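Probable zinc protease (Pseudomonas aeruginosa, PDB 4NNZ) probably serves as one subunit of a heterodimeric zinc-dependent metallopeptidase of the M16 family that cleaves peptide bonds. Local coordinates at residues A[277-282]-A[287-292]; A[338-343]-A[404-409]; A[52-57]-A[80-85]; A[40-43]-A[49-52]; A[149-154]-A[414-419]. All coordinates share one frame; numbering follows the deposited sequence.

Interaction 1 of 5, residues A[277-282]-A[287-292]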
# COMPACT_ATOMS: atom_id res chain seq x y z
N GLY A 277 15.53 -14.22 -24.16
CA GLY A 277 15.91 -13.53 -25.37
C GLY A 277 16.41 -14.40 -26.48
O GLY A 277 17.55 -14.79 -26.46
N GLY A 278 15.58 -14.69 -27.46
CA GLY A 278 16.03 -15.46 -28.58
C GLY A 278 15.48 -16.84 -28.77
O GLY A 278 14.86 -17.38 -27.92
N TYR A 279 15.70 -17.37 -29.96
CA TYR A 279 15.22 -18.65 -30.40
C TYR A 279 15.86 -19.77 -29.62
O TYR A 279 15.24 -20.74 -29.31
CB TYR A 279 15.50 -18.78 -31.89
CG TYR A 279 15.08 -20.04 -32.55
CD1 TYR A 279 13.78 -20.25 -32.88
CD2 TYR A 279 15.99 -21.00 -32.85
CE1 TYR A 279 13.40 -21.41 -33.49
CE2 TYR A 279 15.61 -22.16 -33.45
CZ TYR A 279 14.32 -22.35 -33.77
OH TYR A 279 14.00 -23.52 -34.38
N SER A 280 17.13 -19.60 -29.33
CA SER A 280 17.92 -20.59 -28.67
C SER A 280 17.94 -20.41 -27.17
O SER A 280 18.51 -21.21 -26.46
CB SER A 280 19.32 -20.57 -29.21
OG SER A 280 19.75 -19.26 -29.34
N ALA A 281 17.26 -19.37 -26.72
CA ALA A 281 17.11 -19.12 -25.31
C ALA A 281 16.30 -20.24 -24.72
O ALA A 281 15.58 -20.91 -25.40
CB ALA A 281 16.42 -17.81 -25.09
N ARG A 282 16.45 -20.44 -23.42
CA ARG A 282 15.99 -21.64 -22.76
C ARG A 282 14.51 -21.91 -22.81
O ARG A 282 14.11 -23.01 -23.07
CB ARG A 282 16.39 -21.58 -21.31
CG ARG A 282 17.64 -22.32 -21.01
CD ARG A 282 18.77 -21.41 -20.63
NE ARG A 282 19.39 -21.92 -19.44
CZ ARG A 282 20.35 -22.82 -19.44
NH1 ARG A 282 20.83 -23.27 -20.57
NH2 ARG A 282 20.85 -23.24 -18.31
N LEU A 287 10.73 -25.20 -23.57
CA LEU A 287 9.32 -25.30 -23.25
C LEU A 287 8.35 -25.08 -24.38
O LEU A 287 7.35 -25.73 -24.46
CB LEU A 287 8.97 -24.37 -22.11
CG LEU A 287 9.75 -24.68 -20.87
CD1 LEU A 287 9.22 -23.85 -19.73
CD2 LEU A 287 9.64 -26.14 -20.55
N GLU A 288 8.63 -24.11 -25.22
CA GLU A 288 7.90 -23.89 -26.46
C GLU A 288 8.10 -24.94 -27.52
O GLU A 288 7.19 -25.40 -28.16
CB GLU A 288 8.29 -22.56 -27.02
CG GLU A 288 7.20 -21.94 -27.82
CD GLU A 288 7.63 -20.66 -28.47
OE1 GLU A 288 8.17 -19.77 -27.79
OE2 GLU A 288 7.42 -20.54 -29.68
N ARG A 289 9.35 -25.23 -27.78
CA ARG A 289 9.71 -26.31 -28.63
C ARG A 289 10.09 -27.35 -27.63
O ARG A 289 10.15 -27.07 -26.49
CB ARG A 289 10.87 -25.91 -29.51
CG ARG A 289 10.58 -24.67 -30.30
CD ARG A 289 11.53 -24.47 -31.45
NE ARG A 289 12.91 -24.41 -31.03
CZ ARG A 289 13.49 -23.33 -30.56
NH1 ARG A 289 12.80 -22.23 -30.45
NH2 ARG A 289 14.76 -23.34 -30.23
N GLY A 290 10.29 -28.58 -28.03
CA GLY A 290 10.99 -29.53 -27.20
C GLY A 290 10.20 -30.08 -26.05
O GLY A 290 10.67 -30.91 -25.32
N GLU A 291 9.00 -29.60 -25.86
CA GLU A 291 8.16 -30.09 -24.81
C GLU A 291 6.78 -29.60 -25.04
O GLU A 291 5.84 -30.19 -24.58
CB GLU A 291 8.64 -29.61 -23.48
CG GLU A 291 8.97 -30.72 -22.54
CD GLU A 291 9.63 -30.19 -21.31
OE1 GLU A 291 10.84 -29.90 -21.37
OE2 GLU A 291 8.93 -30.05 -20.30
N GLU A 292 6.67 -28.49 -25.73
CA GLU A 292 5.40 -27.95 -26.14
C GLU A 292 4.55 -27.54 -24.98
O GLU A 292 3.36 -27.48 -25.09
CB GLU A 292 4.64 -28.97 -26.95
CG GLU A 292 5.49 -29.96 -27.71
CD GLU A 292 4.73 -31.21 -28.06
OE1 GLU A 292 3.65 -31.43 -27.48
OE2 GLU A 292 5.20 -31.98 -28.91

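Interaction 2 of 5, residues A[338-343]-A[404-409]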
# COMPACT_ATOMS: atom_id res chain seq x y z
N ASP A 338 17.20 -25.68 -12.89
CA ASP A 338 18.33 -26.05 -13.65
C ASP A 338 19.42 -25.04 -13.45
O ASP A 338 20.56 -25.38 -13.37
CB ASP A 338 17.95 -26.13 -15.11
CG ASP A 338 19.11 -26.44 -16.01
OD1 ASP A 338 20.12 -25.73 -15.96
OD2 ASP A 338 19.02 -27.38 -16.80
N LEU A 339 19.05 -23.78 -13.40
CA LEU A 339 20.02 -22.76 -13.17
C LEU A 339 20.66 -22.89 -11.83
O LEU A 339 21.80 -22.58 -11.68
CB LEU A 339 19.40 -21.40 -13.30
CG LEU A 339 18.90 -21.08 -14.68
CD1 LEU A 339 17.98 -19.89 -14.63
CD2 LEU A 339 20.06 -20.83 -15.60
N LYS A 340 19.89 -23.25 -10.83
CA LYS A 340 20.43 -23.43 -9.51
C LYS A 340 21.37 -24.58 -9.45
O LYS A 340 22.39 -24.49 -8.81
CB LYS A 340 19.32 -23.67 -8.51
CG LYS A 340 18.44 -22.48 -8.27
CD LYS A 340 17.13 -22.91 -7.69
CE LYS A 340 16.49 -21.79 -6.93
NZ LYS A 340 16.01 -22.26 -5.63
N GLN A 341 20.97 -25.69 -10.04
CA GLN A 341 21.80 -26.88 -10.13
C GLN A 341 23.01 -26.77 -11.03
O GLN A 341 24.05 -27.27 -10.70
CB GLN A 341 20.98 -28.06 -10.59
CG GLN A 341 20.40 -28.90 -9.49
CD GLN A 341 19.23 -29.73 -9.97
OE1 GLN A 341 18.55 -29.35 -10.89
NE2 GLN A 341 19.01 -30.87 -9.35
N ASN A 342 22.84 -26.20 -12.20
CA ASN A 342 23.92 -26.17 -13.16
C ASN A 342 24.28 -24.81 -13.67
O ASN A 342 23.54 -24.22 -14.45
CB ASN A 342 23.56 -27.03 -14.35
CG ASN A 342 22.90 -28.30 -13.94
OD1 ASN A 342 23.20 -28.81 -12.89
ND2 ASN A 342 21.97 -28.79 -14.73
N PRO A 343 25.45 -24.34 -13.32
CA PRO A 343 25.89 -23.06 -13.82
C PRO A 343 25.95 -23.13 -15.32
O PRO A 343 26.42 -24.12 -15.83
CB PRO A 343 27.30 -22.98 -13.27
CG PRO A 343 27.18 -23.63 -11.96
CD PRO A 343 26.21 -24.75 -12.14
N LYS A 404 24.56 -18.38 -8.33
CA LYS A 404 24.32 -17.85 -7.01
C LYS A 404 23.10 -16.98 -6.91
O LYS A 404 22.37 -17.10 -5.98
CB LYS A 404 25.53 -17.06 -6.59
CG LYS A 404 25.67 -16.85 -5.10
CD LYS A 404 26.63 -15.72 -4.82
CE LYS A 404 25.89 -14.48 -4.35
NZ LYS A 404 25.02 -13.91 -5.40
N ALA A 405 22.87 -16.11 -7.87
CA ALA A 405 21.68 -15.29 -7.84
C ALA A 405 20.42 -16.10 -7.94
O ALA A 405 19.45 -15.80 -7.29
CB ALA A 405 21.72 -14.24 -8.92
N ALA A 406 20.43 -17.12 -8.78
CA ALA A 406 19.29 -17.99 -8.96
C ALA A 406 18.93 -18.75 -7.72
O ALA A 406 17.79 -18.97 -7.45
CB ALA A 406 19.51 -18.95 -10.09
N ARG A 407 19.93 -19.20 -7.00
CA ARG A 407 19.68 -19.90 -5.77
C ARG A 407 19.08 -19.01 -4.74
O ARG A 407 18.29 -19.44 -3.94
CB ARG A 407 20.95 -20.45 -5.21
CG ARG A 407 21.48 -21.68 -5.90
CD ARG A 407 22.92 -21.85 -5.53
NE ARG A 407 23.01 -22.31 -4.17
CZ ARG A 407 22.57 -23.50 -3.79
NH1 ARG A 407 22.04 -24.32 -4.69
NH2 ARG A 407 22.67 -23.87 -2.52
N THR A 408 19.57 -17.80 -4.70
CA THR A 408 19.12 -16.82 -3.77
C THR A 408 17.71 -16.37 -4.00
O THR A 408 16.94 -16.29 -3.10
CB THR A 408 20.08 -15.64 -3.77
OG1 THR A 408 21.39 -16.13 -3.55
CG2 THR A 408 19.77 -14.68 -2.70
N TYR A 409 17.38 -16.04 -5.23
CA TYR A 409 16.14 -15.36 -5.49
C TYR A 409 14.94 -16.14 -5.98
O TYR A 409 13.84 -15.74 -5.75
CB TYR A 409 16.39 -14.14 -6.34
CG TYR A 409 17.26 -13.16 -5.64
CD1 TYR A 409 16.78 -12.43 -4.60
CD2 TYR A 409 18.56 -13.00 -6.00
CE1 TYR A 409 17.58 -11.54 -3.94
CE2 TYR A 409 19.36 -12.11 -5.35
CZ TYR A 409 18.87 -11.39 -4.32
OH TYR A 409 19.67 -10.52 -3.68

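Interaction 3 of 5, residues A[52-57]-A[80-85]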
# COMPACT_ATOMS: atom_id res chain seq x y z
N ALA A 52 -2.16 12.46 -13.02
CA ALA A 52 -3.14 13.47 -13.32
C ALA A 52 -2.54 14.83 -13.51
O ALA A 52 -2.93 15.58 -14.36
CB ALA A 52 -4.18 13.52 -12.23
N LEU A 53 -1.60 15.17 -12.66
CA LEU A 53 -1.02 16.47 -12.70
C LEU A 53 -0.32 16.63 -14.01
O LEU A 53 -0.34 17.68 -14.58
CB LEU A 53 -0.06 16.65 -11.54
CG LEU A 53 0.64 17.98 -11.36
CD1 LEU A 53 -0.31 19.14 -11.28
CD2 LEU A 53 1.54 17.97 -10.16
N GLU A 54 0.30 15.57 -14.48
CA GLU A 54 0.99 15.58 -15.73
C GLU A 54 0.01 15.74 -16.86
O GLU A 54 0.17 16.57 -17.71
CB GLU A 54 1.76 14.30 -15.89
CG GLU A 54 2.27 14.05 -17.29
CD GLU A 54 1.49 13.01 -18.02
OE1 GLU A 54 1.51 11.86 -17.62
OE2 GLU A 54 0.86 13.35 -19.00
N HIS A 55 -1.01 14.93 -16.85
CA HIS A 55 -2.03 15.00 -17.83
C HIS A 55 -2.57 16.42 -17.97
O HIS A 55 -2.91 16.86 -19.03
CB HIS A 55 -3.14 14.04 -17.46
CG HIS A 55 -4.24 13.97 -18.45
ND1 HIS A 55 -4.31 13.00 -19.41
CD2 HIS A 55 -5.31 14.77 -18.63
CE1 HIS A 55 -5.39 13.19 -20.14
NE2 HIS A 55 -6.01 14.26 -19.69
N MET A 56 -2.63 17.14 -16.87
CA MET A 56 -3.22 18.44 -16.86
C MET A 56 -2.38 19.54 -17.47
O MET A 56 -2.88 20.47 -18.02
CB MET A 56 -3.57 18.81 -15.43
CG MET A 56 -4.98 19.28 -15.28
SD MET A 56 -5.98 17.98 -14.64
CE MET A 56 -7.21 18.95 -13.83
N MET A 57 -1.08 19.42 -17.37
CA MET A 57 -0.20 20.34 -18.03
C MET A 57 0.03 19.83 -19.41
O MET A 57 1.12 19.45 -19.77
CB MET A 57 1.09 20.48 -17.27
CG MET A 57 0.85 20.82 -15.83
SD MET A 57 2.29 20.50 -14.84
CE MET A 57 2.65 22.18 -14.40
N GLU A 80 6.40 16.83 -28.80
CA GLU A 80 6.56 16.83 -27.37
C GLU A 80 5.65 15.82 -26.74
O GLU A 80 4.55 15.62 -27.20
CB GLU A 80 6.29 18.20 -26.80
CG GLU A 80 4.84 18.60 -26.88
CD GLU A 80 4.62 19.85 -27.69
OE1 GLU A 80 4.81 19.81 -28.93
OE2 GLU A 80 4.27 20.88 -27.08
N ASN A 81 6.12 15.19 -25.69
CA ASN A 81 5.32 14.27 -24.93
C ASN A 81 5.66 14.26 -23.46
O ASN A 81 6.60 14.86 -23.05
CB ASN A 81 5.42 12.88 -25.51
CG ASN A 81 4.08 12.20 -25.62
OD1 ASN A 81 3.06 12.84 -25.64
ND2 ASN A 81 4.08 10.91 -25.66
N ALA A 82 4.88 13.55 -22.68
CA ALA A 82 5.06 13.44 -21.26
C ALA A 82 4.77 12.04 -20.82
O ALA A 82 4.03 11.35 -21.45
CB ALA A 82 4.15 14.41 -20.56
N PHE A 83 5.34 11.63 -19.71
CA PHE A 83 5.16 10.30 -19.22
C PHE A 83 5.28 10.29 -17.72
O PHE A 83 6.08 10.98 -17.16
CB PHE A 83 6.20 9.39 -19.81
CG PHE A 83 5.90 7.94 -19.63
CD1 PHE A 83 4.61 7.47 -19.66
CD2 PHE A 83 6.92 7.05 -19.45
CE1 PHE A 83 4.34 6.13 -19.51
CE2 PHE A 83 6.66 5.71 -19.30
CZ PHE A 83 5.37 5.25 -19.32
N THR A 84 4.48 9.46 -17.09
CA THR A 84 4.53 9.29 -15.67
C THR A 84 4.66 7.83 -15.36
O THR A 84 3.96 7.04 -15.87
CB THR A 84 3.28 9.88 -15.01
OG1 THR A 84 3.23 11.27 -15.28
CG2 THR A 84 3.32 9.70 -13.57
N THR A 85 5.58 7.49 -14.50
CA THR A 85 5.78 6.13 -14.10
C THR A 85 5.78 6.10 -12.61
O THR A 85 5.39 7.03 -11.99
CB THR A 85 7.10 5.58 -14.60
OG1 THR A 85 8.16 6.15 -13.87
CG2 THR A 85 7.30 5.93 -15.99
O HOH W 1 1.87 8.72 -18.77

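Interaction 4 of 5, residues A[40-43]-A[49-52]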
# COMPACT_ATOMS: atom_id res chain seq x y z
N SER A 40 4.98 5.96 -6.70
CA SER A 40 5.50 5.36 -5.50
C SER A 40 5.61 6.35 -4.35
O SER A 40 5.78 5.98 -3.24
CB SER A 40 6.78 4.59 -5.74
OG SER A 40 7.79 5.37 -6.29
N TYR A 41 5.48 7.62 -4.65
CA TYR A 41 5.46 8.63 -3.64
C TYR A 41 4.08 8.87 -3.09
O TYR A 41 3.91 9.57 -2.14
CB TYR A 41 5.98 9.92 -4.24
CG TYR A 41 7.42 9.94 -4.68
CD1 TYR A 41 7.82 9.28 -5.81
CD2 TYR A 41 8.35 10.66 -4.01
CE1 TYR A 41 9.11 9.33 -6.23
CE2 TYR A 41 9.64 10.69 -4.42
CZ TYR A 41 10.01 10.03 -5.52
OH TYR A 41 11.29 10.11 -5.89
N GLU A 42 3.09 8.33 -3.75
CA GLU A 42 1.71 8.61 -3.46
C GLU A 42 1.16 7.89 -2.26
O GLU A 42 1.70 6.94 -1.82
CB GLU A 42 0.85 8.37 -4.69
CG GLU A 42 1.02 9.44 -5.75
CD GLU A 42 0.51 9.07 -7.13
OE1 GLU A 42 -0.37 8.22 -7.27
OE2 GLU A 42 1.01 9.64 -8.08
N THR A 43 0.06 8.37 -1.76
CA THR A 43 -0.47 8.01 -0.48
C THR A 43 -1.85 7.51 -0.68
O THR A 43 -2.56 8.07 -1.44
CB THR A 43 -0.62 9.24 0.40
OG1 THR A 43 0.64 9.88 0.55
CG2 THR A 43 -1.12 8.86 1.73
N LEU A 49 -2.29 10.87 -8.54
CA LEU A 49 -2.02 12.29 -8.51
C LEU A 49 -0.94 12.78 -9.43
O LEU A 49 -1.07 13.81 -10.00
CB LEU A 49 -1.67 12.70 -7.10
CG LEU A 49 -2.27 13.92 -6.44
CD1 LEU A 49 -3.74 14.08 -6.72
CD2 LEU A 49 -2.05 13.80 -4.96
N SER A 50 0.16 12.06 -9.51
CA SER A 50 1.25 12.45 -10.36
C SER A 50 0.92 12.37 -11.80
O SER A 50 1.25 13.21 -12.56
CB SER A 50 2.47 11.62 -10.06
OG SER A 50 2.41 11.25 -8.73
N HIS A 51 0.29 11.29 -12.17
CA HIS A 51 -0.19 11.10 -13.49
C HIS A 51 -1.28 12.10 -13.91
O HIS A 51 -1.34 12.48 -15.03
CB HIS A 51 -0.60 9.66 -13.67
CG HIS A 51 -1.36 9.43 -14.92
ND1 HIS A 51 -2.69 9.72 -15.03
CD2 HIS A 51 -0.97 8.97 -16.11
CE1 HIS A 51 -3.08 9.46 -16.25
NE2 HIS A 51 -2.06 8.99 -16.93
N ALA A 52 -2.16 12.46 -13.02
CA ALA A 52 -3.14 13.47 -13.32
C ALA A 52 -2.54 14.83 -13.51
O ALA A 52 -2.93 15.58 -14.36
CB ALA A 52 -4.18 13.52 -12.23
O HOH W 2 0.19 8.72 -10.80

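Interaction 5 of 5, residues A[149-154]-A[414-419]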
# COMPACT_ATOMS: atom_id res chain seq x y z
N LYS A 149 0.60 -6.87 -9.29
CA LYS A 149 1.50 -5.90 -8.76
C LYS A 149 1.19 -5.47 -7.35
O LYS A 149 2.09 -5.35 -6.57
CB LYS A 149 1.59 -4.69 -9.68
CG LYS A 149 2.85 -3.89 -9.50
CD LYS A 149 3.22 -3.09 -10.72
CE LYS A 149 4.07 -1.89 -10.38
NZ LYS A 149 3.26 -0.66 -10.32
N ALA A 150 -0.06 -5.29 -7.00
CA ALA A 150 -0.41 -5.02 -5.64
C ALA A 150 -0.05 -6.13 -4.65
O ALA A 150 0.46 -5.88 -3.60
CB ALA A 150 -1.87 -4.68 -5.56
N ALA A 151 -0.33 -7.37 -4.99
CA ALA A 151 0.08 -8.50 -4.20
C ALA A 151 1.59 -8.70 -4.14
O ALA A 151 2.10 -9.11 -3.14
CB ALA A 151 -0.60 -9.75 -4.68
N ALA A 152 2.29 -8.43 -5.22
CA ALA A 152 3.72 -8.53 -5.26
C ALA A 152 4.52 -7.51 -4.45
O ALA A 152 5.64 -7.75 -4.12
CB ALA A 152 4.20 -8.58 -6.68
N TYR A 153 3.93 -6.39 -4.11
CA TYR A 153 4.67 -5.37 -3.42
C TYR A 153 3.96 -4.93 -2.15
O TYR A 153 3.48 -3.84 -2.04
CB TYR A 153 4.88 -4.16 -4.32
CG TYR A 153 5.96 -4.27 -5.36
CD1 TYR A 153 7.27 -4.40 -5.03
CD2 TYR A 153 5.64 -4.17 -6.67
CE1 TYR A 153 8.24 -4.46 -5.99
CE2 TYR A 153 6.59 -4.22 -7.63
CZ TYR A 153 7.89 -4.37 -7.29
OH TYR A 153 8.79 -4.41 -8.27
N PRO A 154 3.95 -5.78 -1.14
CA PRO A 154 3.18 -5.50 0.06
C PRO A 154 3.59 -4.24 0.78
O PRO A 154 2.73 -3.55 1.25
CB PRO A 154 3.51 -6.67 0.95
CG PRO A 154 3.84 -7.75 0.06
CD PRO A 154 4.50 -7.14 -1.10
N ARG A 414 9.72 -15.76 -2.24
CA ARG A 414 9.80 -14.50 -2.90
C ARG A 414 8.83 -14.38 -4.04
O ARG A 414 8.86 -13.45 -4.75
CB ARG A 414 11.21 -14.29 -3.42
CG ARG A 414 12.23 -14.15 -2.33
CD ARG A 414 13.61 -14.42 -2.84
NE ARG A 414 14.59 -13.88 -1.93
CZ ARG A 414 15.10 -14.54 -0.91
NH1 ARG A 414 14.75 -15.75 -0.67
NH2 ARG A 414 15.98 -13.96 -0.14
N LEU A 415 7.97 -15.35 -4.16
CA LEU A 415 7.12 -15.50 -5.30
C LEU A 415 5.71 -14.99 -5.14
O LEU A 415 5.07 -15.27 -4.18
CB LEU A 415 7.07 -16.96 -5.67
CG LEU A 415 6.03 -17.38 -6.68
CD1 LEU A 415 6.45 -16.95 -8.05
CD2 LEU A 415 5.85 -18.86 -6.64
N THR A 416 5.25 -14.22 -6.12
CA THR A 416 3.86 -13.94 -6.36
C THR A 416 3.52 -14.57 -7.68
O THR A 416 4.11 -14.29 -8.67
CB THR A 416 3.59 -12.45 -6.50
OG1 THR A 416 4.27 -11.74 -5.50
CG2 THR A 416 2.18 -12.17 -6.36
N LEU A 417 2.56 -15.46 -7.67
CA LEU A 417 2.13 -16.13 -8.86
C LEU A 417 0.65 -15.89 -9.08
O LEU A 417 -0.11 -16.02 -8.19
CB LEU A 417 2.39 -17.62 -8.73
CG LEU A 417 1.79 -18.51 -9.78
CD1 LEU A 417 2.60 -19.75 -9.95
CD2 LEU A 417 0.37 -18.85 -9.47
N ALA A 418 0.27 -15.53 -10.29
CA ALA A 418 -1.12 -15.32 -10.60
C ALA A 418 -1.64 -16.08 -11.79
O ALA A 418 -1.03 -16.07 -12.80
CB ALA A 418 -1.38 -13.86 -10.78
N GLN A 419 -2.80 -16.70 -11.68
CA GLN A 419 -3.43 -17.36 -12.79
C GLN A 419 -4.49 -16.46 -13.33
O GLN A 419 -5.34 -16.03 -12.61
CB GLN A 419 -4.04 -18.69 -12.36
CG GLN A 419 -3.08 -19.56 -11.58
CD GLN A 419 -3.46 -21.02 -11.48
OE1 GLN A 419 -4.60 -21.38 -11.39
NE2 GLN A 419 -2.47 -21.85 -11.45

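Interaction 1 of 5, residues A[277-282]-A[287-292]
Arg289 reaches back across the surface to Tyr279 and holds it in two ways, stacking on its ring and gripping its backbone carbonyl. The guanidinium lies nearly flat on one face of the phenol ring, with the planes 11° apart and a cation-pi distance of 3.6 Å from Arg289 CZ to the ring centroid. NH1 sits toward the rim, 3.2 Å from Tyr279 CE1, while CZ of the phenol lies over the centre of the guanidinium. A chi1 of -180° sets the ring trans to the backbone N and beside the carbonyl carbon, and ring and Tyr279 O therefore both face the guanidinium. Both terminal nitrogens also donate to one acceptor: Arg289 NH2 is 2.8 Å from Tyr279 O, and Arg289 NH1 is 3.1 Å from the same Tyr279 O by a more bent bond. The oxygen lies in the guanidinium plane, whereas NH2 stands above the carbonyl plane. Two bonds and the ring face together restrict rotation of the guanidinium. A bend at chi3 (-58°) turns the arginine chain to meet both at once. Arg282, turned from this contact at its CB, forms a salt bridge with Glu348. Tyr279 belongs to the loop between helices 262-276 and 282-288, and Arg289 is the first residue to leave the latter. Nearer the protein interior, Leu287 packs on helix 325-341 and on Val294 of strand 294-301.

Interaction 2 of 5, residues A[338-343]-A[404-409]
Lys340 and Arg407 meet where the C-terminal ends of two helices, 325-341 and 399-409, pack side by side in the second half of the M16 fold. The backbones come close here, Lys340 CA lying 5.2 Å from Arg407 CA, and the small Ala406 next to it is consistent with so close an approach. Its methyl points at the other helix, where Ala406 CB touches Leu339 CB at 4.0 Å and also borders the lysine chain. Lys340 lies along the facing helix with its aliphatic part against main chain: Lys340 CG is 3.8 Å from Arg407 CA, and Lys340 CE comes to 3.1 Å from Ala406 O. With CG anti to the carbonyl carbon (chi1 -69°), the chain heads across to helix 399-409, and the final bend at chi4 (-133°) brings NZ near its last carbonyls. There NZ makes a weak hydrogen bond to Phe410 O. Arg407 answers with its own methylenes, Arg407 CG standing 3.9 Å from Lys340 CB. Beyond its bend at chi3, the guanidinium turns its edge toward Lys340 O, although Arg407 NH1 remains 4.1 Å from Lys340 O. That carbonyl accepts a hydrogen bond from Gln403 NE2. On the inner side, Leu339 continues into packing with Ile271 of helix 262-276. No hydrogen bond joins the two segments themselves, and the contact therefore rests on methyl and methylene groups packed on one another and on main chain. Lys340 NZ and Arg407 NH1 stay 6.4 Å apart, not in contact, and the nearby helix-end carbonyls may soften any repulsion between them.

Interaction 3 of 5, residues A[52-57]-A[80-85]
Glu54 extends from helix 49-56 to Ala82 and Thr84 on strand 80-84. The helix carries the sequence His51-Ala52-Leu53-Glu54-His55, which fits the HXXEH signature of M16 peptidases; in relatives its histidines bind zinc and its glutamate acts in catalysis. Helix and strand run antiparallel, with axes 8.5 Å apart at an angle of 172°. Ala52, within the helix, turns its methyl from the strand toward Ile128 of helix 118-137. Leu53 fits against Trp180 and Tyr181 of helix 174-184, on another flank. Glu54 is the residue that crosses to the strand. Its CG is anti to the backbone N (chi1 167°), and a bend at chi2 (-105°) lays the chain alongside Thr84, the two side chains running antiparallel, flank to flank. The methylene Glu54 CG rests on Ala82 CB at 3.8 Å, and OE2 lies at the same distance from that methyl. His55 leads away from the strand and makes a weak hydrogen bond through NE2 to Glu124. Met56 packs among Phe121, Leu116 and Leu177, and Met57, the first residue past the helix, lies on Tyr181. A water binds Thr84 N at 3.2 Å and donates weakly to Glu54 OE1, adding a second, weaker link between helix and strand. The direct link is the hydroxyl of the threonine: Thr84 OG1 donates to Glu54 OE1 at 3.0 Å, using the anti lone pair of that oxygen.

Interaction 4 of 5, residues A[40-43]-A[49-52]
The backbone at Glu42, in the loop that follows strand 28-35, passes the first turn of helix 49-56 with Glu42 CA 7.3 Å from Leu49 CA. From there the glutamate chain, extended beyond CG, carries its carboxylate to the main-chain N-H groups at the start of the helix. Its first torsion (chi1 -73°) sets CG beside the backbone N and anti to the carbonyl carbon, aiming the chain at the helix. Ser50 N donates to Glu42 OE2 at 2.9 Å in a fairly straight bond of 161°, although the position of OE2 is somewhat uncertain. Glu42 OE1 accepts from Gly48 N just before the helix and lies 3.5 Å from Leu49 N. A water extends the network by one residue, donating to Glu42 OE2 at 3.0 Å and accepting from His51 N at 2.9 Å. Two N-H groups bond the buried carboxylate directly and a third through water, the OE2 bonds being less certain, and its negative charge would probably be favoured by the positive end of the helix dipole. Trp180 of helix 174-184 packs against the glutamate, and beside it Thr43 hydrogen-bonds to Thr43 of the second subunit. An acidic side chain from a preceding loop, set against the N-terminal end of a helix, is a common way to satisfy its first amides; here the helix bears the HXXEH signature of the M16 peptidases.

Interaction 5 of 5, residues A[149-154]-A[414-419]
Thr416 packs on Ala151 and Ala152 by van der Waals contact. Its hydroxyl lies against aliphatic atoms, with Thr416 OG1 3.3 Å from Ala152 CA. The methyl of the same alanine is close too, Ala152 CB standing 3.4 Å from Thr416 OG1. The other branch of the threonine, CG2, is anti to the backbone N (chi1 for OG1 is -45°) and turns to the preceding residue, where Thr416 CG2 meets Ala151 CB at 4.1 Å. The two branches thus lie side by side on the last turn of helix 140-152, OG1 on Ala152 and CG2 toward Ala151. That helix belongs to the first half of the chain, while strand 415-422 lies in the mixed sheet of the second half, between strands 233-240 and 246-253; the contact therefore spans the two similar halves of the M16 fold. Among polar interactions, the helix end is tied to the same sheet by its carbonyls: Ala152 O accepts from Asn252 ND2, and Ala151 O accepts weakly from Arg234 NE. Backbone bonds hold Thr416 itself to Gly250. Contacts with the second subunit come from the neighbouring residues, Ala150 packing on Pro154 of that subunit and Pro154 on its Ala150.

Overall arrangement
From the N terminus, interaction 4 comes first and closes a short loop leading into helix 49-56. Interaction 3 begins on the same helix, shares Ala52 with interaction 4 and closes the next loop, largely unmodelled, at strand 80-84, outermost in its sheet within the chain. Interaction 5 opens at the end of helix 140-152 and closes only at strand 415-422, tying the first half of the chain to the sheet of the second. Interactions 1 and 2 fall within that long span, one after the other, and meet through a long, weak ion pair between Arg282 and Asp338. Interaction 2 also adjoins interaction 5: strand 415-422 follows helix 399-409 after a short connection, and Arg414 packs on Tyr409.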